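Long-range contacts in lipoprotein, putative (PDB 4NOH), which is a putative lipoprotein of Bacillus anthracis whose function is not established, though it is classed as lipid-binding: residues I26-K31 against L139-E144; E58-K63 against H164-K169; E67-I72 against N106-D111. All coordinates share one frame; numbering follows the deposited sequence. Where two conformers were deposited one is given.

Along the chain the segments of interactions 1 and 2 alternate, while interaction 3 is nested inside the loops that both of them close. Interaction 1 joins two neighbouring strands, 26-39 and 134-142, of the large mixed sheet. Interaction 2 ties one edge strand of that sheet, 162-166, and the C-terminal tail after it to the three-stranded sheet that interaction 3 spans. Interactions 1 and 2 touch, for example through Leu-139 and Met-60, with centres about 12 Å apart; interactions 2 and 3 have centres about 7 Å apart and share the Lys-62 to Asp-111 salt bridge. Interactions 1 and 3 do not touch (nearest atoms about 7 Å apart); interaction 2, touching both, lies between them.

Interaction 1 (I26-K31 against L139-E144); sequences IESQNK and LASFKE
Ser-28 and Ser-141 form a hydrogen-bonded antiparallel pair between strands 28-31 and 139-142, whose short axes run at 175° and approach to 4.7 Å. The bond from Ser-141 N to Ser-28 O measures 2.9 Å and is almost straight at the hydrogen (174°). Two pairs along, past the non-hydrogen-bonded pair Gln-29 and Ala-140, Asn-30 and Leu-139 exchange two backbone bonds, N to O in each direction. At the other end the register slips by one: Glu-27 N reaches Ser-141 O at 2.8 Å, and Ser-28 N adds a weak bond to the same oxygen. Two residues thus face one, the definition of a classic beta bulge.

Polar side chains gather on the face carrying Ser-28, Asn-30 and Ser-141. A water donates to Asn-30 OD1 at 2.8 Å and also bonds Ser-28 OG; its further bond to Ser-141 OG is doubtful, resting on one of that residue's two conformers. A second water donates to Phe-142 O at 2.8 Å and makes a long, weak bond to Glu-27 OE2.

The apolar contacts centre on Ile-26. With CG1 anti to the carbonyl carbon (chi1 -68°), this branch lies over one face of the Phe-142 ring, offset toward the rim; CG1 stands 3.9 Å from the centroid of the Phe-142 ring, a CH-pi contact. CD1 of Ile-26 extends further, to Ala-140 CB at 3.9 Å. Beyond the bulge, the extended chain of Lys-143 passes Glu-27 CB, and its NZ bonds to Asp-24 O.

Helix 12-21 packs against this apolar side, Met-19 touching Ile-26, Gln-29 and Ala-140, while strand 134-142 is bonded along its other edge to strand 5-10, where Ala-140 pairs with Ile-6.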
ATOM      1  N   ILE A  26     -12.342  -2.028  16.154  1.00 14.97           N
ATOM      2  CA  ILE A  26     -12.330  -1.887  14.696  1.00 13.95           C
ATOM      3  C   ILE A  26     -13.691  -2.123  14.064  1.00 14.50           C
ATOM      4  O   ILE A  26     -14.384  -3.088  14.402  1.00 16.30           O
ATOM      5  CB  ILE A  26     -11.297  -2.891  14.125  1.00 14.08           C
ATOM      6  CG1 ILE A  26      -9.904  -2.434  14.557  1.00 13.76           C
ATOM      7  CG2 ILE A  26     -11.399  -2.998  12.607  1.00 13.96           C
ATOM      8  CD1 ILE A  26      -8.771  -3.390  14.273  1.00 14.20           C
ATOM      9  N   GLU A  27     -14.113  -1.213  13.202  1.00 13.37           N
ATOM     10  CA  GLU A  27     -15.379  -1.398  12.517  1.00 15.62           C
ATOM     11  C   GLU A  27     -15.228  -2.034  11.172  1.00 15.48           C
ATOM     12  O   GLU A  27     -16.169  -2.653  10.690  1.00 16.76           O
ATOM     13  CB  GLU A  27     -16.148  -0.090  12.397  1.00 18.95           C
ATOM     14  CG  GLU A  27     -15.487   1.010  11.608  1.00 21.82           C
ATOM     15  CD  GLU A  27     -16.354   2.260  11.572  1.00 27.07           C
ATOM     16  OE1 GLU A  27     -17.298   2.351  12.387  1.00 31.99           O
ATOM     17  OE2 GLU A  27     -16.076   3.147  10.734  1.00 34.18           O
ATOM     18  N   SER A  28     -14.095  -1.848  10.518  1.00 14.42           N
ATOM     19  CA  SER A  28     -13.875  -2.514   9.258  1.00 14.56           C
ATOM     20  C   SER A  28     -12.413  -2.722   9.000  1.00 13.30           C
ATOM     21  O   SER A  28     -11.588  -2.019   9.546  1.00 12.62           O
ATOM     22  CB  SER A  28     -14.497  -1.769   8.090  1.00 17.11           C
ATOM     23  OG  SER A  28     -13.845  -0.563   7.812  1.00 19.68           O
ATOM     24  N   GLN A  29     -12.094  -3.683   8.162  1.00 13.24           N
ATOM     25  CA  GLN A  29     -10.709  -3.883   7.799  1.00 14.13           C
ATOM     26  C   GLN A  29     -10.609  -4.496   6.436  1.00 13.38           C
ATOM     27  O   GLN A  29     -11.522  -5.140   5.951  1.00 13.54           O
ATOM     28  CB  GLN A  29      -9.983  -4.704   8.856  1.00 17.36           C
ATOM     29  CG  GLN A  29     -10.488  -6.106   8.982  1.00 18.29           C
ATOM     30  CD  GLN A  29     -10.042  -6.824  10.268  1.00 21.41           C
ATOM     31  OE1 GLN A  29      -9.522  -7.939  10.221  1.00 26.27           O
ATOM     32  NE2 GLN A  29     -10.240  -6.199  11.380  1.00 24.45           N
ATOM     33  N   ASN A  30      -9.473  -4.260   5.818  1.00 13.58           N
ATOM     34  CA  ASN A  30      -9.163  -4.728   4.487  1.00 14.49           C
ATOM     35  C   ASN A  30      -7.726  -5.224   4.497  1.00 15.03           C
ATOM     36  O   ASN A  30      -6.841  -4.598   5.098  1.00 16.87           O
ATOM     37  CB  ASN A  30      -9.327  -3.610   3.435  1.00 16.75           C
ATOM     38  CG  ASN A  30     -10.724  -3.035   3.380  1.00 20.48           C
ATOM     39  OD1 ASN A  30     -11.102  -2.208   4.204  1.00 26.03           O
ATOM     40  ND2 ASN A  30     -11.471  -3.413   2.351  1.00 24.12           N
ATOM     41  N   LYS A  31      -7.480  -6.346   3.862  1.00 17.22           N
ATOM     42  CA  LYS A  31      -6.117  -6.865   3.711  1.00 17.62           C
ATOM     43  C   LYS A  31      -5.788  -6.967   2.229  1.00 15.53           C
ATOM     44  O   LYS A  31      -6.567  -7.509   1.417  1.00 15.97           O
ATOM     45  CB  LYS A  31      -5.948  -8.213   4.388  1.00 21.00           C
ATOM     46  CG  LYS A  31      -6.042  -8.130   5.904  1.00 26.04           C
ATOM     47  CD  LYS A  31      -5.926  -9.500   6.556  1.00 30.84           C
ATOM     48  CE  LYS A  31      -7.026 -10.439   6.081  1.00 32.79           C
ATOM     49  NZ  LYS A  31      -7.064 -11.677   6.910  1.00 36.36           N
ATOM     50  N   LEU A 139      -5.616  -2.219   6.226  1.00 13.33           N
ATOM     51  CA  LEU A 139      -6.316  -1.018   6.570  1.00 13.30           C
ATOM     52  C   LEU A 139      -7.303  -1.379   7.665  1.00 13.47           C
ATOM     53  O   LEU A 139      -8.117  -2.253   7.485  1.00 13.74           O
ATOM     54  CB  LEU A 139      -7.066  -0.422   5.370  1.00 14.73           C
ATOM     55  CG  LEU A 139      -8.021   0.704   5.746  1.00 16.65           C
ATOM     56  CD1 LEU A 139      -7.252   1.887   6.324  1.00 16.21           C
ATOM     57  CD2 LEU A 139      -8.920   1.135   4.583  1.00 18.98           C
ATOM     58  N   ALA A 140      -7.215  -0.723   8.807  1.00 13.03           N
ATOM     59  CA  ALA A 140      -8.188  -0.893   9.889  1.00 13.73           C
ATOM     60  C   ALA A 140      -8.898   0.444  10.132  1.00 13.50           C
ATOM     61  O   ALA A 140      -8.242   1.470  10.379  1.00 14.20           O
ATOM     62  CB  ALA A 140      -7.501  -1.338  11.150  1.00 13.80           C
ATOM     63  N   SER A 141     -10.215   0.445  10.043  0.60 14.48           N
ATOM     64  CA  SER A 141     -11.011   1.634  10.285  0.60 15.05           C
ATOM     65  C   SER A 141     -11.589   1.495  11.688  0.60 14.99           C
ATOM     66  O   SER A 141     -12.323   0.560  11.966  0.60 14.70           O
ATOM     67  CB  SER A 141     -12.082   1.773   9.202  0.60 16.73           C
ATOM     68  OG  SER A 141     -11.490   1.822   7.891  0.60 18.45           O
ATOM     69  N   PHE A 142     -11.221   2.406  12.588  1.00 15.19           N
ATOM     70  CA  PHE A 142     -11.633   2.319  13.978  1.00 16.04           C
ATOM     71  C   PHE A 142     -12.950   3.020  14.248  1.00 18.14           C
ATOM     72  O   PHE A 142     -13.278   4.016  13.598  1.00 19.63           O
ATOM     73  CB  PHE A 142     -10.516   2.871  14.871  1.00 16.37           C
ATOM     74  CG  PHE A 142      -9.318   1.965  14.945  1.00 15.82           C
ATOM     75  CD1 PHE A 142      -8.403   1.898  13.893  1.00 15.33           C
ATOM     76  CD2 PHE A 142      -9.131   1.131  16.045  1.00 16.79           C
ATOM     77  CE1 PHE A 142      -7.329   1.027  13.960  1.00 15.75           C
ATOM     78  CE2 PHE A 142      -8.044   0.278  16.124  1.00 17.43           C
ATOM     79  CZ  PHE A 142      -7.158   0.205  15.071  1.00 15.97           C
ATOM     80  N   LYS A 143     -13.708   2.480  15.194  1.00 17.91           N
ATOM     81  CA  LYS A 143     -14.980   3.067  15.584  1.00 20.19           C
ATOM     82  C   LYS A 143     -14.775   4.483  16.082  1.00 21.69           C
ATOM     83  O   LYS A 143     -15.578   5.378  15.792  1.00 23.67           O
ATOM     84  CB  LYS A 143     -15.664   2.229  16.665  1.00 21.71           C
ATOM     85  CG  LYS A 143     -16.028   0.821  16.209  1.00 23.02           C
ATOM     86  CD  LYS A 143     -16.519  -0.027  17.358  1.00 24.77           C
ATOM     87  CE  LYS A 143     -16.678  -1.472  16.935  1.00 26.20           C
ATOM     88  NZ  LYS A 143     -17.122  -2.311  18.089  1.00 28.20           N
ATOM     89  N   GLU A 144     -13.693   4.686  16.820  1.00 20.00           N
ATOM     90  CA  GLU A 144     -13.370   5.992  17.361  1.00 22.42           C
ATOM     91  C   GLU A 144     -11.888   6.297  17.196  1.00 20.36           C
ATOM     92  O   GLU A 144     -11.058   5.401  17.035  1.00 20.12           O
ATOM     93  CB  GLU A 144     -13.750   6.065  18.850  1.00 25.35           C
ATOM     94  CG  GLU A 144     -15.188   5.636  19.148  1.00 29.74           C
ATOM     95  CD  GLU A 144     -15.715   6.047  20.517  1.00 36.38           C
ATOM     96  OE1 GLU A 144     -14.932   6.135  21.489  1.00 37.98           O
ATOM     97  OE2 GLU A 144     -16.948   6.280  20.618  1.00 42.25           O
TER
HETATM   98  O   HOH W   1     -12.962   4.602  10.862  0.60 29.05           O
HETATM   99  O   HOH W   2     -11.156  -0.751   6.560  1.00 25.27           O

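Interaction 2 (E58-K63 against H164-K169)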
ATOM      1  N   GLU A  58     -11.305   1.315  -1.930  1.00 19.40           N
ATOM      2  CA  GLU A  58     -11.228   1.786  -0.529  1.00 21.57           C
ATOM      3  C   GLU A  58     -10.618   3.176  -0.418  1.00 21.17           C
ATOM      4  O   GLU A  58     -10.328   3.642   0.686  1.00 20.38           O
ATOM      5  CB  GLU A  58     -10.429   0.834   0.359  1.00 22.90           C
ATOM      6  CG  GLU A  58     -10.931  -0.579   0.303  1.00 23.91           C
ATOM      7  CD  GLU A  58     -12.406  -0.680   0.593  1.00 26.38           C
ATOM      8  OE1 GLU A  58     -12.899   0.025   1.511  1.00 28.46           O
ATOM      9  OE2 GLU A  58     -13.069  -1.461  -0.113  1.00 27.19           O
ATOM     10  N   ASN A  59     -10.419   3.842  -1.554  1.00 20.71           N
ATOM     11  CA  ASN A  59      -9.849   5.190  -1.596  1.00 21.70           C
ATOM     12  C   ASN A  59      -8.479   5.224  -0.952  1.00 21.22           C
ATOM     13  O   ASN A  59      -8.093   6.231  -0.360  1.00 22.45           O
ATOM     14  CB  ASN A  59     -10.784   6.234  -0.943  1.00 25.47           C
ATOM     15  CG  ASN A  59     -12.025   6.535  -1.782  1.00 27.56           C
ATOM     16  OD1 ASN A  59     -12.316   5.865  -2.754  1.00 30.62           O
ATOM     17  ND2 ASN A  59     -12.750   7.570  -1.399  1.00 33.68           N
HETATM   18  N   MSE A  60      -7.715   4.136  -1.098  1.00 18.46           N
HETATM   19  CA  MSE A  60      -6.418   4.042  -0.418  1.00 17.88           C
HETATM   20  C   MSE A  60      -5.216   4.375  -1.232  1.00 16.76           C
HETATM   21  O   MSE A  60      -4.126   4.484  -0.686  1.00 16.62           O
HETATM   22  CB  MSE A  60      -6.277   2.657   0.253  1.00 20.07           C
HETATM   23  CG  MSE A  60      -6.934   2.631   1.635  1.00 23.79           C
HETATM   24 SE   MSE A  60      -6.167   3.976   2.917  1.00 27.10          SE
HETATM   25  CE  MSE A  60      -7.802   5.016   3.121  1.00 24.24           C
ATOM     26  N   LEU A  61      -5.387   4.487  -2.542  1.00 15.07           N
ATOM     27  CA  LEU A  61      -4.329   4.976  -3.423  1.00 14.58           C
ATOM     28  C   LEU A  61      -4.612   6.442  -3.622  1.00 15.00           C
ATOM     29  O   LEU A  61      -5.634   6.817  -4.188  1.00 16.35           O
ATOM     30  CB  LEU A  61      -4.248   4.203  -4.730  1.00 14.85           C
ATOM     31  CG  LEU A  61      -3.615   2.805  -4.648  1.00 15.65           C
ATOM     32  CD1 LEU A  61      -3.850   2.065  -5.936  1.00 15.94           C
ATOM     33  CD2 LEU A  61      -2.110   2.906  -4.407  1.00 16.87           C
ATOM     34  N   LYS A  62      -3.695   7.288  -3.197  1.00 14.43           N
ATOM     35  CA  LYS A  62      -3.941   8.719  -3.198  1.00 15.89           C
ATOM     36  C   LYS A  62      -2.859   9.524  -3.892  1.00 16.49           C
ATOM     37  O   LYS A  62      -1.678   9.323  -3.639  1.00 15.81           O
ATOM     38  CB  LYS A  62      -4.053   9.212  -1.733  1.00 16.90           C
ATOM     39  CG  LYS A  62      -5.076   8.448  -0.879  1.00 17.97           C
ATOM     40  CD  LYS A  62      -5.416   9.159   0.415  1.00 18.98           C
ATOM     41  CE  LYS A  62      -6.449   8.409   1.236  1.00 19.13           C
ATOM     42  NZ  LYS A  62      -6.891   9.158   2.452  1.00 20.15           N
ATOM     43  N   LYS A  63      -3.279  10.445  -4.754  1.00 18.67           N
ATOM     44  CA  LYS A  63      -2.351  11.305  -5.452  1.00 20.87           C
ATOM     45  C   LYS A  63      -1.904  12.382  -4.486  1.00 21.14           C
ATOM     46  O   LYS A  63      -2.719  12.939  -3.734  1.00 22.42           O
ATOM     47  CB  LYS A  63      -3.011  11.966  -6.662  1.00 25.61           C
ATOM     48  CG  LYS A  63      -2.053  12.841  -7.467  1.00 28.03           C
ATOM     49  CD  LYS A  63      -2.753  13.723  -8.508  1.00 32.71           C
ATOM     50  CE  LYS A  63      -3.893  13.021  -9.222  1.00 35.67           C
ATOM     51  NZ  LYS A  63      -5.179  13.095  -8.460  1.00 37.75           N
ATOM     52  N   HIS A 164       0.637   3.982   9.823  1.00 12.66           N
ATOM     53  CA  HIS A 164       0.357   5.403   9.772  1.00 13.49           C
ATOM     54  C   HIS A 164      -1.129   5.668   9.825  1.00 13.52           C
ATOM     55  O   HIS A 164      -1.945   4.814   9.428  1.00 12.93           O
ATOM     56  CB  HIS A 164       1.049   6.121   8.581  1.00 13.82           C
ATOM     57  CG  HIS A 164       0.770   5.549   7.218  1.00 13.40           C
ATOM     58  ND1 HIS A 164       0.477   6.349   6.138  1.00 14.43           N
ATOM     59  CD2 HIS A 164       0.837   4.286   6.737  1.00 13.31           C
ATOM     60  CE1 HIS A 164       0.357   5.598   5.052  1.00 13.70           C
ATOM     61  NE2 HIS A 164       0.601   4.348   5.383  1.00 12.87           N
HETATM   62  N   MSE A 165      -1.476   6.855  10.308  1.00 15.03           N
HETATM   63  CA  MSE A 165      -2.857   7.290  10.392  1.00 15.91           C
HETATM   64  C   MSE A 165      -3.298   7.783   9.047  1.00 16.38           C
HETATM   65  O   MSE A 165      -2.579   8.546   8.366  1.00 17.63           O
HETATM   66  CB  MSE A 165      -3.001   8.473  11.341  1.00 18.37           C
HETATM   67  CG  MSE A 165      -2.604   8.096  12.766  1.00 21.25           C
HETATM   68 SE   MSE A 165      -3.969   7.020  13.688  1.00 22.16          SE
HETATM   69  CE  MSE A 165      -5.668   7.871  13.186  1.00 24.76           C
ATOM     70  N   VAL A 166      -4.524   7.436   8.688  1.00 15.97           N
ATOM     71  CA  VAL A 166      -5.057   7.835   7.419  1.00 17.95           C
ATOM     72  C   VAL A 166      -6.518   8.222   7.515  1.00 18.51           C
ATOM     73  O   VAL A 166      -7.234   7.756   8.390  1.00 18.20           O
ATOM     74  CB  VAL A 166      -4.921   6.696   6.367  1.00 17.74           C
ATOM     75  CG1 VAL A 166      -3.475   6.212   6.248  1.00 17.84           C
ATOM     76  CG2 VAL A 166      -5.843   5.505   6.671  1.00 17.92           C
ATOM     77  N   GLU A 167      -6.960   9.088   6.604  0.60 19.56           N
ATOM     78  CA  GLU A 167      -8.372   9.443   6.521  0.60 22.12           C
ATOM     79  C   GLU A 167      -9.056   8.392   5.656  0.60 22.48           C
ATOM     80  O   GLU A 167      -8.612   8.097   4.536  0.60 23.29           O
ATOM     81  CB  GLU A 167      -8.548  10.851   5.951  0.60 24.67           C
ATOM     82  CG  GLU A 167      -7.967  11.897   6.880  0.60 26.34           C
ATOM     83  CD  GLU A 167      -8.301  13.320   6.493  0.60 30.94           C
ATOM     84  OE1 GLU A 167      -8.675  13.566   5.326  0.60 32.97           O
ATOM     85  OE2 GLU A 167      -8.174  14.201   7.375  0.60 32.76           O
ATOM     86  N   VAL A 168     -10.123   7.806   6.181  1.00 22.27           N
ATOM     87  CA  VAL A 168     -10.808   6.759   5.449  1.00 24.39           C
ATOM     88  C   VAL A 168     -11.867   7.343   4.518  1.00 27.79           C
ATOM     89  O   VAL A 168     -12.275   8.495   4.668  1.00 29.79           O
ATOM     90  CB  VAL A 168     -11.331   5.651   6.376  1.00 25.14           C
ATOM     91  CG1 VAL A 168     -10.138   4.890   6.944  1.00 24.36           C
ATOM     92  CG2 VAL A 168     -12.193   6.213   7.474  1.00 28.09           C
ATOM     93  N   LYS A 169     -12.276   6.543   3.545  1.00 30.80           N
ATOM     94  CA  LYS A 169     -13.256   6.961   2.534  1.00 35.00           C
ATOM     95  C   LYS A 169     -14.535   7.572   3.125  1.00 38.99           C
ATOM     96  O   LYS A 169     -15.224   8.353   2.454  1.00 41.19           O
ATOM     97  CB  LYS A 169     -13.631   5.775   1.649  1.00 35.78           C
ATOM     98  CG  LYS A 169     -14.281   4.641   2.426  1.00 36.55           C
ATOM     99  CD  LYS A 169     -14.645   3.487   1.525  1.00 37.83           C
ATOM    100  CE  LYS A 169     -15.187   2.339   2.350  1.00 38.03           C
ATOM    101  NZ  LYS A 169     -15.349   1.133   1.512  1.00 38.20           N
ATOM    102  OXT LYS A 169     -14.922   7.295   4.268  1.00 41.42           O
TER
HETATM  103  O   HOH W   3     -11.108   3.884   3.341  1.00 26.58           O
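Glu-58 and Lys-169 close one end of this contact with a salt bridge, Lys-169 NZ lying 2.7 Å from Glu-58 OE1. The ammonium group meets the syn side of that oxygen, 27° out of the carboxylate plane. The lysine chain is extended beyond CG, whereas the glutamate bends at chi2 (-53°), which brings its carboxylate alongside the lysine end. A water reinforces the pairing through the backbone: it donates to Glu-58 O at 2.8 Å and accepts from Lys-169 N at 2.9 Å.

A second charged group grips the tail nearer the sheet. Lys-62 NZ donates to Glu-167 O at 2.9 Å, in the carbonyl plane and on a lone pair. Its stronger partner is Asp-111 OD1, in a salt bridge; the other oxygen of Asp-111 accepts from Glu-167 N. Lys-62 and Asp-111 together therefore hold both backbone polar atoms of Glu-167.

Apolar packing continues on the strand side of the lysine bond, at Val-166. The side chain of Met-60, a selenomethionine bent at chi2 and chi3, crosses that of Val-166, with SE 4.1 Å from Val-166 CG2. Its methyl CE also lies 3.5 Å from Glu-167 O. Leu-139 and Val-7 of the large sheet touch both Met-60 and Val-166, placing this cluster against the sheet's strands.

The segment 58-63 begins where helix 49-57 ends in a Schellman motif: Asn-59, with positive phi, is the C-prime residue, Met-60 N bonding to Met-55 O and Asn-59 N to Val-56 O.

Interaction 3 (E67-I72 against N106-D111)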
ATOM      1  N   GLU A  67       0.409  19.868  -0.265  1.00 37.24           N
ATOM      2  CA  GLU A  67       0.825  19.242   0.971  1.00 36.45           C
ATOM      3  C   GLU A  67      -0.273  18.316   1.484  1.00 34.23           C
ATOM      4  O   GLU A  67      -0.340  18.050   2.672  1.00 36.50           O
ATOM      5  CB  GLU A  67       1.140  20.315   2.028  1.00 40.41           C
ATOM      6  CG  GLU A  67       1.843  21.574   1.505  1.00 43.99           C
ATOM      7  CD  GLU A  67       3.176  21.325   0.796  1.00 45.58           C
ATOM      8  OE1 GLU A  67       3.765  20.227   0.945  1.00 47.17           O
ATOM      9  OE2 GLU A  67       3.651  22.255   0.091  1.00 52.80           O
ATOM     10  N   ASP A  68      -1.127  17.821   0.590  1.00 31.44           N
ATOM     11  CA  ASP A  68      -2.231  16.949   0.992  1.00 31.66           C
ATOM     12  C   ASP A  68      -2.328  15.773   0.005  1.00 27.76           C
ATOM     13  O   ASP A  68      -1.453  15.584  -0.813  1.00 25.28           O
ATOM     14  CB  ASP A  68      -3.532  17.737   1.000  1.00 36.31           C
ATOM     15  CG  ASP A  68      -4.538  17.218   2.021  1.00 40.06           C
ATOM     16  OD1 ASP A  68      -4.701  15.986   2.174  1.00 40.40           O
ATOM     17  OD2 ASP A  68      -5.182  18.075   2.673  1.00 45.36           O
ATOM     18  N   VAL A  69      -3.405  15.006   0.102  1.00 26.85           N
ATOM     19  CA  VAL A  69      -3.602  13.850  -0.772  1.00 24.28           C
ATOM     20  C   VAL A  69      -5.035  13.783  -1.243  1.00 24.76           C
ATOM     21  O   VAL A  69      -5.944  14.267  -0.572  1.00 27.27           O
ATOM     22  CB  VAL A  69      -3.244  12.505  -0.076  1.00 23.65           C
ATOM     23  CG1 VAL A  69      -1.736  12.347   0.063  1.00 23.74           C
ATOM     24  CG2 VAL A  69      -3.945  12.359   1.265  1.00 24.84           C
ATOM     25  N   GLU A  70      -5.232  13.210  -2.427  0.50 24.06           N
ATOM     26  CA  GLU A  70      -6.560  13.046  -3.009  0.50 24.64           C
ATOM     27  C   GLU A  70      -6.638  11.644  -3.618  0.50 22.73           C
ATOM     28  O   GLU A  70      -5.810  11.294  -4.453  0.50 20.99           O
ATOM     29  CB  GLU A  70      -6.817  14.093  -4.101  0.50 26.50           C
ATOM     30  CG  GLU A  70      -6.852  15.536  -3.621  0.50 28.28           C
ATOM     31  CD  GLU A  70      -7.133  16.526  -4.741  0.50 30.09           C
ATOM     32  OE1 GLU A  70      -7.557  16.097  -5.844  0.50 30.15           O
ATOM     33  OE2 GLU A  70      -6.958  17.746  -4.515  0.50 31.40           O
ATOM     34  N   PRO A  71      -7.621  10.835  -3.186  1.00 22.59           N
ATOM     35  CA  PRO A  71      -7.750   9.488  -3.717  1.00 21.62           C
ATOM     36  C   PRO A  71      -8.017   9.465  -5.200  1.00 20.67           C
ATOM     37  O   PRO A  71      -8.851  10.252  -5.706  1.00 22.16           O
ATOM     38  CB  PRO A  71      -8.958   8.913  -2.980  1.00 22.41           C
ATOM     39  CG  PRO A  71      -9.069   9.720  -1.746  1.00 24.00           C
ATOM     40  CD  PRO A  71      -8.578  11.088  -2.093  1.00 24.53           C
ATOM     41  N   ILE A  72      -7.298   8.572  -5.882  1.00 19.25           N
ATOM     42  CA  ILE A  72      -7.535   8.357  -7.290  1.00 19.80           C
ATOM     43  C   ILE A  72      -8.860   7.618  -7.371  1.00 20.57           C
ATOM     44  O   ILE A  72      -9.237   6.867  -6.467  1.00 20.40           O
ATOM     45  CB  ILE A  72      -6.370   7.663  -8.028  1.00 18.67           C
ATOM     46  CG1 ILE A  72      -6.164   6.200  -7.611  1.00 17.75           C
ATOM     47  CG2 ILE A  72      -5.115   8.488  -7.878  1.00 19.74           C
ATOM     48  CD1 ILE A  72      -5.082   5.503  -8.416  1.00 16.99           C
ATOM     49  N   ASN A 106       2.778  10.641  -8.908  1.00 17.45           N
ATOM     50  CA  ASN A 106       3.093  10.579  -7.498  1.00 16.21           C
ATOM     51  C   ASN A 106       1.855  10.214  -6.699  1.00 16.97           C
ATOM     52  O   ASN A 106       1.113  11.089  -6.197  1.00 18.92           O
ATOM     53  CB  ASN A 106       3.686  11.899  -7.016  1.00 17.58           C
ATOM     54  CG  ASN A 106       4.228  11.810  -5.618  1.00 17.19           C
ATOM     55  OD1 ASN A 106       4.323  10.710  -5.045  1.00 16.95           O
ATOM     56  ND2 ASN A 106       4.617  12.950  -5.049  1.00 18.14           N
ATOM     57  N   VAL A 107       1.642   8.911  -6.575  1.00 15.36           N
ATOM     58  CA  VAL A 107       0.518   8.333  -5.841  1.00 14.19           C
ATOM     59  C   VAL A 107       1.109   7.463  -4.731  1.00 13.39           C
ATOM     60  O   VAL A 107       2.113   6.797  -4.930  1.00 13.29           O
ATOM     61  CB  VAL A 107      -0.355   7.490  -6.772  1.00 14.48           C
ATOM     62  CG1 VAL A 107      -1.444   6.744  -5.998  1.00 15.22           C
ATOM     63  CG2 VAL A 107      -0.952   8.329  -7.881  1.00 15.51           C
ATOM     64  N   VAL A 108       0.507   7.545  -3.551  1.00 13.23           N
ATOM     65  CA  VAL A 108       0.958   6.795  -2.398  1.00 13.34           C
ATOM     66  C   VAL A 108      -0.190   5.971  -1.823  1.00 13.81           C
ATOM     67  O   VAL A 108      -1.335   6.143  -2.186  1.00 14.22           O
ATOM     68  CB  VAL A 108       1.517   7.748  -1.284  1.00 14.33           C
ATOM     69  CG1 VAL A 108       2.749   8.529  -1.782  1.00 14.65           C
ATOM     70  CG2 VAL A 108       0.449   8.716  -0.784  1.00 14.66           C
ATOM     71  N   ILE A 109       0.139   5.033  -0.945  1.00 12.94           N
ATOM     72  CA  ILE A 109      -0.883   4.315  -0.184  1.00 12.52           C
ATOM     73  C   ILE A 109      -1.142   5.131   1.095  1.00 13.79           C
ATOM     74  O   ILE A 109      -0.207   5.516   1.826  1.00 14.44           O
ATOM     75  CB  ILE A 109      -0.449   2.898   0.190  1.00 12.09           C
ATOM     76  CG1 ILE A 109      -0.407   2.035  -1.086  1.00 12.15           C
ATOM     77  CG2 ILE A 109      -1.416   2.288   1.207  1.00 12.97           C
ATOM     78  CD1 ILE A 109       0.259   0.686  -0.904  1.00 13.22           C
ATOM     79  N   GLY A 110      -2.405   5.411   1.379  1.00 14.82           N
ATOM     80  CA  GLY A 110      -2.710   6.208   2.552  1.00 15.89           C
ATOM     81  C   GLY A 110      -2.346   7.663   2.365  1.00 16.40           C
ATOM     82  O   GLY A 110      -2.390   8.203   1.241  1.00 16.05           O
ATOM     83  N   ASP A 111      -1.949   8.314   3.449  1.00 16.34           N
ATOM     84  CA  ASP A 111      -1.773   9.768   3.416  1.00 17.73           C
ATOM     85  C   ASP A 111      -0.343  10.277   3.351  1.00 18.26           C
ATOM     86  O   ASP A 111      -0.100  11.497   3.271  1.00 19.07           O
ATOM     87  CB  ASP A 111      -2.520  10.392   4.600  1.00 19.21           C
ATOM     88  CG  ASP A 111      -4.042  10.140   4.561  1.00 20.42           C
ATOM     89  OD1 ASP A 111      -4.549   9.446   3.674  1.00 22.16           O
ATOM     90  OD2 ASP A 111      -4.754  10.655   5.446  1.00 22.88           O
TER
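Val-107 meets Ile-72 at one end of the contact, their CG2 methyls 4.2 Å apart and the two side chains crossing at about a right angle. The CG2 branch of Ile-72 gets there because CG1 occupies the position between backbone N and carbonyl carbon (chi1 68°), which turns CG2 anti to the carbonyl carbon. Ile-72 also touches Val-56 of helix 49-57.

Next along the segment, Val-108 presents CG2 to Val-69 CG1 at 4.3 Å, a loose apolar approach. Val-108 also touches Tyr-119 of strand 118-122.

Gly-110, at positive phi, turns the chain after strand 107-109, and its backbone pairs with Met-60.

Asp-111, past the turn, lies against Val-69, which touches it with both branches: Val-69 CG1 lies 3.7 Å from Asp-111 O, and Val-69 CG2 lies 3.8 Å from Asp-111 OD1. The side chains cross at about a right angle. The valine thus packs against a carboxylate whose oxygens are engaged by partners outside the two segments, Lys-62 chief among them.

Strands 68-71 and 107-109 are the two edges of a three-stranded antiparallel sheet with strand 61-65 at its centre. Between the edge strands themselves the contact is Val-69 with Val-108, made by side chains over the central strand, while Ile-72 and Asp-111 extend it just beyond the strand ends. The central strand bonds to both edges: Lys-63 with Glu-70, and Lys-62 with Val-108.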